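Local coordinates for glycosyl transferases group 1 family protein (Francisella tularensis subsp. tularensis, PDB 5I45) that probably transfers sugar residues as a group 1 glycosyltransferase, the crystallised fragment being the C-terminal domain of a GT-B-type enzyme, at residues F35-R39 with G67-D73; A51-K56 with A87-I93. All coordinates share one frame; numbering follows the deposited sequence. Where two conformers were deposited one is given.

Contact 1 of 2, residues F35-R39 with G67-D73; sequences FGRIR and GEATPRD
Two arginines, Arg37 and Arg39, converge on the carboxylate of Asp73 in a salt-bridge network. Arg39 makes the shorter bond: NH1 lies 2.9 Å from Asp73 OD2, which meets it with the syn lone pair, almost in the guanidinium plane. Arg37 adds a weak, longer bond from NH2 to the same OD2 at 3.4 Å, its guanidinium turned 56° from the carboxylate plane. Its fully extended chain (chi1 -179°, CG trans to N) carries the group far enough to get there, and Thr70 CG2 covers one face, 3.6 Å above the plane. A water takes the N-H of Arg37 NE at 2.7 Å and that of Thr70 N, and donates to Ile38 O and to Asp73 OD2; OD2 thus has three partners, the Arg37 bond being the weak one.

Between the backbones, Ile38 N donates almost straight to Glu68 O at 3.0 Å, from above the carbonyl plane. Gly67 CA lies 3.3 Å from Gly36 O in a C-H...O contact, an approach that a side chain on Gly67 would block.

Apolar contact falls to Ile38, whose CB meets Ala69 CB at 4.1 Å. Ile38 also packs on Val65 of strand 61-66 and on Phe76 and Lys77 of helix 74-86, joining neighbouring beta-alpha loops at the C-terminal ends of parallel strands 30-35 and 61-66 in a Rossmann-like domain.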
loop_
_atom_site.group_PDB
_atom_site.type_symbol
_atom_site.label_atom_id
_atom_site.label_comp_id
_atom_site.label_asym_id
_atom_site.label_seq_id
_atom_site.Cartn_x
_atom_site.Cartn_y
_atom_site.Cartn_z
ATOM N N PHE A 35 -3.955 0.817 -3.261
ATOM C CA PHE A 35 -4.771 0.236 -4.318
ATOM C C PHE A 35 -6.180 0.759 -4.307
ATOM O O PHE A 35 -6.765 0.933 -3.244
ATOM C CB PHE A 35 -4.817 -1.299 -4.129
ATOM C CG PHE A 35 -3.532 -1.968 -4.442
ATOM C CD1 PHE A 35 -2.491 -1.954 -3.537
ATOM C CD2 PHE A 35 -3.355 -2.627 -5.666
ATOM C CE1 PHE A 35 -1.305 -2.610 -3.832
ATOM C CE2 PHE A 35 -2.165 -3.257 -5.959
ATOM C CZ PHE A 35 -1.135 -3.236 -5.055
ATOM N N GLY A 36 -6.749 0.918 -5.480
ATOM C CA GLY A 36 -8.138 1.237 -5.615
ATOM C C GLY A 36 -8.389 2.609 -6.153
ATOM O O GLY A 36 -7.485 3.341 -6.551
ATOM N N ARG A 37 -9.656 2.961 -6.169
ATOM C CA ARG A 37 -10.072 4.212 -6.728
ATOM C C ARG A 37 -9.418 5.402 -6.020
ATOM O O ARG A 37 -9.202 5.383 -4.809
ATOM C CB ARG A 37 -11.592 4.253 -6.612
ATOM C CG ARG A 37 -12.253 5.466 -7.151
ATOM C CD ARG A 37 -13.754 5.288 -7.084
ATOM N NE ARG A 37 -14.406 6.566 -7.314
ATOM C CZ ARG A 37 -15.701 6.762 -7.532
ATOM N NH1 ARG A 37 -16.555 5.751 -7.612
ATOM N NH2 ARG A 37 -16.134 8.000 -7.713
ATOM N N ILE A 38 -9.079 6.416 -6.801
ATOM C CA ILE A 38 -8.484 7.646 -6.280
ATOM C C ILE A 38 -9.644 8.578 -5.958
ATOM O O ILE A 38 -10.317 9.111 -6.856
ATOM C CB ILE A 38 -7.549 8.303 -7.308
ATOM C CG1 ILE A 38 -6.368 7.383 -7.595
ATOM C CG2 ILE A 38 -7.086 9.678 -6.837
ATOM C CD1 ILE A 38 -5.530 7.811 -8.771
ATOM N N ARG A 39 -9.875 8.777 -4.663
ATOM C CA ARG A 39 -11.022 9.552 -4.182
ATOM C C ARG A 39 -10.737 9.924 -2.750
ATOM O O ARG A 39 -10.119 9.154 -2.032
ATOM C CB ARG A 39 -12.297 8.697 -4.286
ATOM C CG ARG A 39 -13.579 9.362 -3.846
ATOM C CD ARG A 39 -14.829 8.615 -4.322
ATOM N NE ARG A 39 -16.055 9.191 -3.768
ATOM C CZ ARG A 39 -16.617 10.321 -4.180
ATOM N NH1 ARG A 39 -16.127 11.016 -5.222
ATOM N NH2 ARG A 39 -17.711 10.771 -3.580
ATOM N N GLY A 67 -4.509 2.627 -9.293
ATOM C CA GLY A 67 -5.957 2.824 -9.466
ATOM C C GLY A 67 -6.179 4.096 -10.259
ATOM O O GLY A 67 -5.212 4.775 -10.661
ATOM N N GLU A 68 -7.431 4.440 -10.492
ATOM C CA GLU A 68 -7.705 5.669 -11.209
ATOM C C GLU A 68 -8.808 6.455 -10.579
ATOM O O GLU A 68 -9.551 5.968 -9.725
ATOM C CB GLU A 68 -7.998 5.409 -12.686
ATOM C CG GLU A 68 -6.749 4.984 -13.447
ATOM C CD GLU A 68 -6.854 5.184 -14.941
ATOM O OE1 GLU A 68 -7.978 5.342 -15.461
ATOM O OE2 GLU A 68 -5.797 5.174 -15.602
ATOM N N ALA A 69 -8.872 7.706 -10.996
ATOM C CA ALA A 69 -9.893 8.611 -10.568
ATOM C C ALA A 69 -11.010 8.549 -11.610
ATOM O O ALA A 69 -10.734 8.625 -12.821
ATOM C CB ALA A 69 -9.351 10.013 -10.510
ATOM N N THR A 70 -12.250 8.453 -11.163
ATOM C CA THR A 70 -13.387 8.566 -12.074
ATOM C C THR A 70 -13.518 10.049 -12.439
ATOM O O THR A 70 -12.892 10.921 -11.822
ATOM C CB THR A 70 -14.677 8.082 -11.422
ATOM O OG1 THR A 70 -14.965 8.920 -10.312
ATOM C CG2 THR A 70 -14.555 6.628 -10.969
ATOM N N PRO A 71 -14.341 10.363 -13.457
ATOM C CA PRO A 71 -14.463 11.773 -13.870
ATOM C C PRO A 71 -14.719 12.789 -12.759
ATOM O O PRO A 71 -14.114 13.843 -12.746
ATOM C CB PRO A 71 -15.631 11.714 -14.835
ATOM C CG PRO A 71 -15.412 10.423 -15.536
ATOM C CD PRO A 71 -15.041 9.487 -14.405
ATOM N N ARG A 72 -15.573 12.467 -11.798
ATOM C CA ARG A 72 -15.869 13.404 -10.742
ATOM C C ARG A 72 -14.689 13.696 -9.828
ATOM O O ARG A 72 -14.723 14.702 -9.120
ATOM C CB ARG A 72 -17.072 12.950 -9.916
ATOM C CG ARG A 72 -16.852 11.683 -9.099
ATOM C CD ARG A 72 -18.065 11.315 -8.253
ATOM N NE ARG A 72 -19.261 11.019 -9.036
ATOM C CZ ARG A 72 -20.298 11.821 -9.204
ATOM N NH1 ARG A 72 -20.353 13.001 -8.607
ATOM N NH2 ARG A 72 -21.306 11.423 -9.949
ATOM N N ASP A 73 -13.665 12.851 -9.849
ATOM C CA ASP A 73 -12.479 13.012 -9.036
ATOM C C ASP A 73 -11.185 13.316 -9.795
ATOM O O ASP A 73 -10.120 13.324 -9.197
ATOM C CB ASP A 73 -12.295 11.758 -8.196
ATOM C CG ASP A 73 -13.402 11.606 -7.172
ATOM O OD1 ASP A 73 -13.734 12.622 -6.531
ATOM O OD2 ASP A 73 -13.937 10.479 -7.055
HETATM O O HOH W 1 -12.587 8.368 -8.240
#

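Contact 2 of 2, residues A51-K56 with A87-I93; sequences AIVTLK and AGLDKQI
The carbonyl oxygen of Leu89, the residue whose CD1 nestles against Ile52, receives two backbone N-H groups: Gln92 N at 2.9 Å and, weakly, Ile93 N at 3.1 Å. They close a tight turn straight after a Schellman motif at Gly88, which ends helix 74-86, and the chain then enters strand 93-96. This is the return leg of a beta-alpha-beta unit in a Rossmann-like parallel sheet, and it rests on the C-terminal half of helix 44-57.

The interface itself is mostly apolar. Ile52 spreads its branches over Ala87, Leu89 and Ile93: Ile52 CG2 lies 3.7 Å from Ala87 CB and also touches Leu89 CD1, while CG1 meets CD1 of Ile93, whose side chain crosses it at about a right angle. With CG1 of Ile93 lying beside the backbone N (chi1 -56°) and CD1 trans beyond it, that terminal methyl also reaches CB of Ala51, at 3.8 Å. One turn further along, Leu55 slants across Ile93, bringing CD1 to 3.9 Å from Ile93 CG1 and close to the carbonyl oxygen of Gln92. On the exposed side, Lys56 lays CG against Leu89 CD1, the two side chains crossing at about a right angle.

Behind this layer, Ala51 and Leu55 lean on Ala63 of strand 61-66, and Ile93 on Val84 of helix 74-86; backbone hydrogen bonding of Gln92 with Ala63 ties the turn to the sheet. The methyl CD1 of Leu89 sits 3.5 Å from Ile52 O, a buried carbonyl oxygen that has no polar partner in the model.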
loop_
_atom_site.group_PDB
_atom_site.type_symbol
_atom_site.label_atom_id
_atom_site.label_comp_id
_atom_site.label_asym_id
_atom_site.label_seq_id
_atom_site.Cartn_x
_atom_site.Cartn_y
_atom_site.Cartn_z
ATOM N N ALA A 51 3.390 10.106 2.204
ATOM C CA ALA A 51 4.505 9.776 1.336
ATOM C C ALA A 51 5.414 10.970 1.152
ATOM O O ALA A 51 6.627 10.822 1.092
ATOM C CB ALA A 51 4.017 9.257 -0.018
ATOM N N ILE A 52 4.843 12.168 1.076
ATOM C CA ILE A 52 5.644 13.378 0.908
ATOM C C ILE A 52 6.543 13.602 2.133
ATOM O O ILE A 52 7.717 13.936 1.981
ATOM C CB ILE A 52 4.740 14.593 0.609
ATOM C CG1 ILE A 52 4.216 14.486 -0.826
ATOM C CG2 ILE A 52 5.473 15.906 0.832
ATOM C CD1 ILE A 52 3.146 15.496 -1.140
ATOM N N VAL A 53 6.010 13.409 3.326
ATOM C CA VAL A 53 6.794 13.513 4.551
ATOM C C VAL A 53 7.864 12.417 4.595
ATOM O O VAL A 53 9.031 12.652 4.857
ATOM C CB VAL A 53 5.840 13.379 5.779
ATOM C CG1 VAL A 53 6.582 13.111 7.076
ATOM C CG2 VAL A 53 4.942 14.612 5.890
ATOM N N THR A 54 7.456 11.184 4.315
ATOM C CA THR A 54 8.337 10.043 4.511
ATOM C C THR A 54 9.461 9.961 3.494
ATOM O O THR A 54 10.613 9.669 3.837
ATOM C CB THR A 54 7.491 8.754 4.466
ATOM O OG1 THR A 54 6.472 8.817 5.470
ATOM C CG2 THR A 54 8.342 7.539 4.693
ATOM N N LEU A 55 9.124 10.148 2.245
ATOM C CA LEU A 55 10.065 9.854 1.185
ATOM C C LEU A 55 11.153 10.881 1.028
ATOM O O LEU A 55 12.166 10.588 0.389
ATOM C CB LEU A 55 9.343 9.559 -0.113
ATOM C CG LEU A 55 8.441 8.342 -0.004
ATOM C CD1 LEU A 55 7.729 8.117 -1.319
ATOM C CD2 LEU A 55 9.197 7.084 0.416
ATOM N N LYS A 56 10.974 12.079 1.588
ATOM C CA LYS A 56 12.079 13.033 1.636
ATOM C C LYS A 56 13.240 12.406 2.406
ATOM O O LYS A 56 14.413 12.629 2.097
ATOM C CB LYS A 56 11.650 14.314 2.336
ATOM C CG LYS A 56 10.751 15.218 1.523
ATOM C CD LYS A 56 10.020 16.199 2.433
ATOM C CE LYS A 56 8.920 16.965 1.718
ATOM N NZ LYS A 56 9.452 18.161 1.014
ATOM N N ALA A 87 6.428 19.465 -3.887
ATOM C CA ALA A 87 7.349 18.922 -2.881
ATOM C C ALA A 87 8.673 18.437 -3.496
ATOM O O ALA A 87 9.562 18.003 -2.770
ATOM C CB ALA A 87 6.693 17.757 -2.147
ATOM N N GLY A 88 8.779 18.455 -4.828
ATOM C CA GLY A 88 9.982 17.968 -5.515
ATOM C C GLY A 88 10.133 16.458 -5.461
ATOM O O GLY A 88 11.256 15.951 -5.549
ATOM N N LEU A 89 9.009 15.734 -5.381
ATOM C CA LEU A 89 9.025 14.274 -5.240
ATOM C C LEU A 89 8.455 13.478 -6.397
ATOM O O LEU A 89 8.079 12.300 -6.218
ATOM C CB LEU A 89 8.323 13.904 -3.914
ATOM C CG LEU A 89 9.138 14.246 -2.672
ATOM C CD1 LEU A 89 8.328 13.937 -1.430
ATOM C CD2 LEU A 89 10.460 13.491 -2.660
ATOM N N ASP A 90 8.409 14.048 -7.600
ATOM C CA ASP A 90 7.825 13.310 -8.726
ATOM C C ASP A 90 8.657 12.095 -9.189
ATOM O O ASP A 90 8.179 11.305 -9.971
ATOM C CB ASP A 90 7.483 14.244 -9.889
ATOM C CG ASP A 90 8.665 14.994 -10.389
ATOM O OD1 ASP A 90 9.774 14.802 -9.852
ATOM O OD2 ASP A 90 8.488 15.774 -11.339
ATOM N N LYS A 91 9.878 11.954 -8.682
ATOM C CA LYS A 91 10.653 10.721 -8.896
ATOM C C LYS A 91 10.417 9.646 -7.873
ATOM O O LYS A 91 10.974 8.553 -7.989
ATOM C CB LYS A 91 12.136 11.018 -8.917
ATOM C CG LYS A 91 12.516 11.886 -10.102
ATOM C CD LYS A 91 14.001 11.983 -10.303
ATOM C CE LYS A 91 14.669 12.717 -9.168
ATOM N NZ LYS A 91 14.136 14.088 -8.973
ATOM N N GLN A 92 9.623 9.938 -6.853
ATOM C CA GLN A 92 9.372 8.987 -5.777
ATOM C C GLN A 92 7.900 8.716 -5.508
ATOM O O GLN A 92 7.609 7.861 -4.701
ATOM C CB GLN A 92 10.048 9.452 -4.484
ATOM C CG GLN A 92 11.557 9.313 -4.496
ATOM C CD GLN A 92 12.159 9.711 -3.151
ATOM O OE1 GLN A 92 12.177 8.916 -2.187
ATOM N NE2 GLN A 92 12.601 10.928 -3.066
ATOM N N ILE A 93 6.984 9.448 -6.132
ATOM C CA ILE A 93 5.535 9.258 -5.923
ATOM C C ILE A 93 4.921 9.236 -7.298
ATOM O O ILE A 93 4.870 10.259 -7.957
ATOM C CB ILE A 93 4.912 10.329 -5.033
ATOM C CG1 ILE A 93 5.662 10.370 -3.701
ATOM C CG2 ILE A 93 3.445 10.007 -4.794
ATOM C CD1 ILE A 93 5.285 11.522 -2.791
#

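The segments alternate along the chain, 35-39, 51-56, 67-73 and 87-93, so both contacts join the same two successive strand-helix units, each pairing a part of the first with a part of the second. Strand 30-35, helix 44-57, strand 61-66, helix 74-86 and strand 93-96 follow in sequence as consecutive beta-alpha-beta crossovers. Contact 1 lies where loops leave the C-terminal ends of strands 30-35 and 61-66; contact 2 lies toward the other end of the two helices, where 74-86 finishes. Their centres are 20 Å apart and their nearest atoms about 10 Å. Neighbouring units are therefore tied at two separate levels, contact 1 on the side that in GT-B relatives generally faces the interdomain cleft.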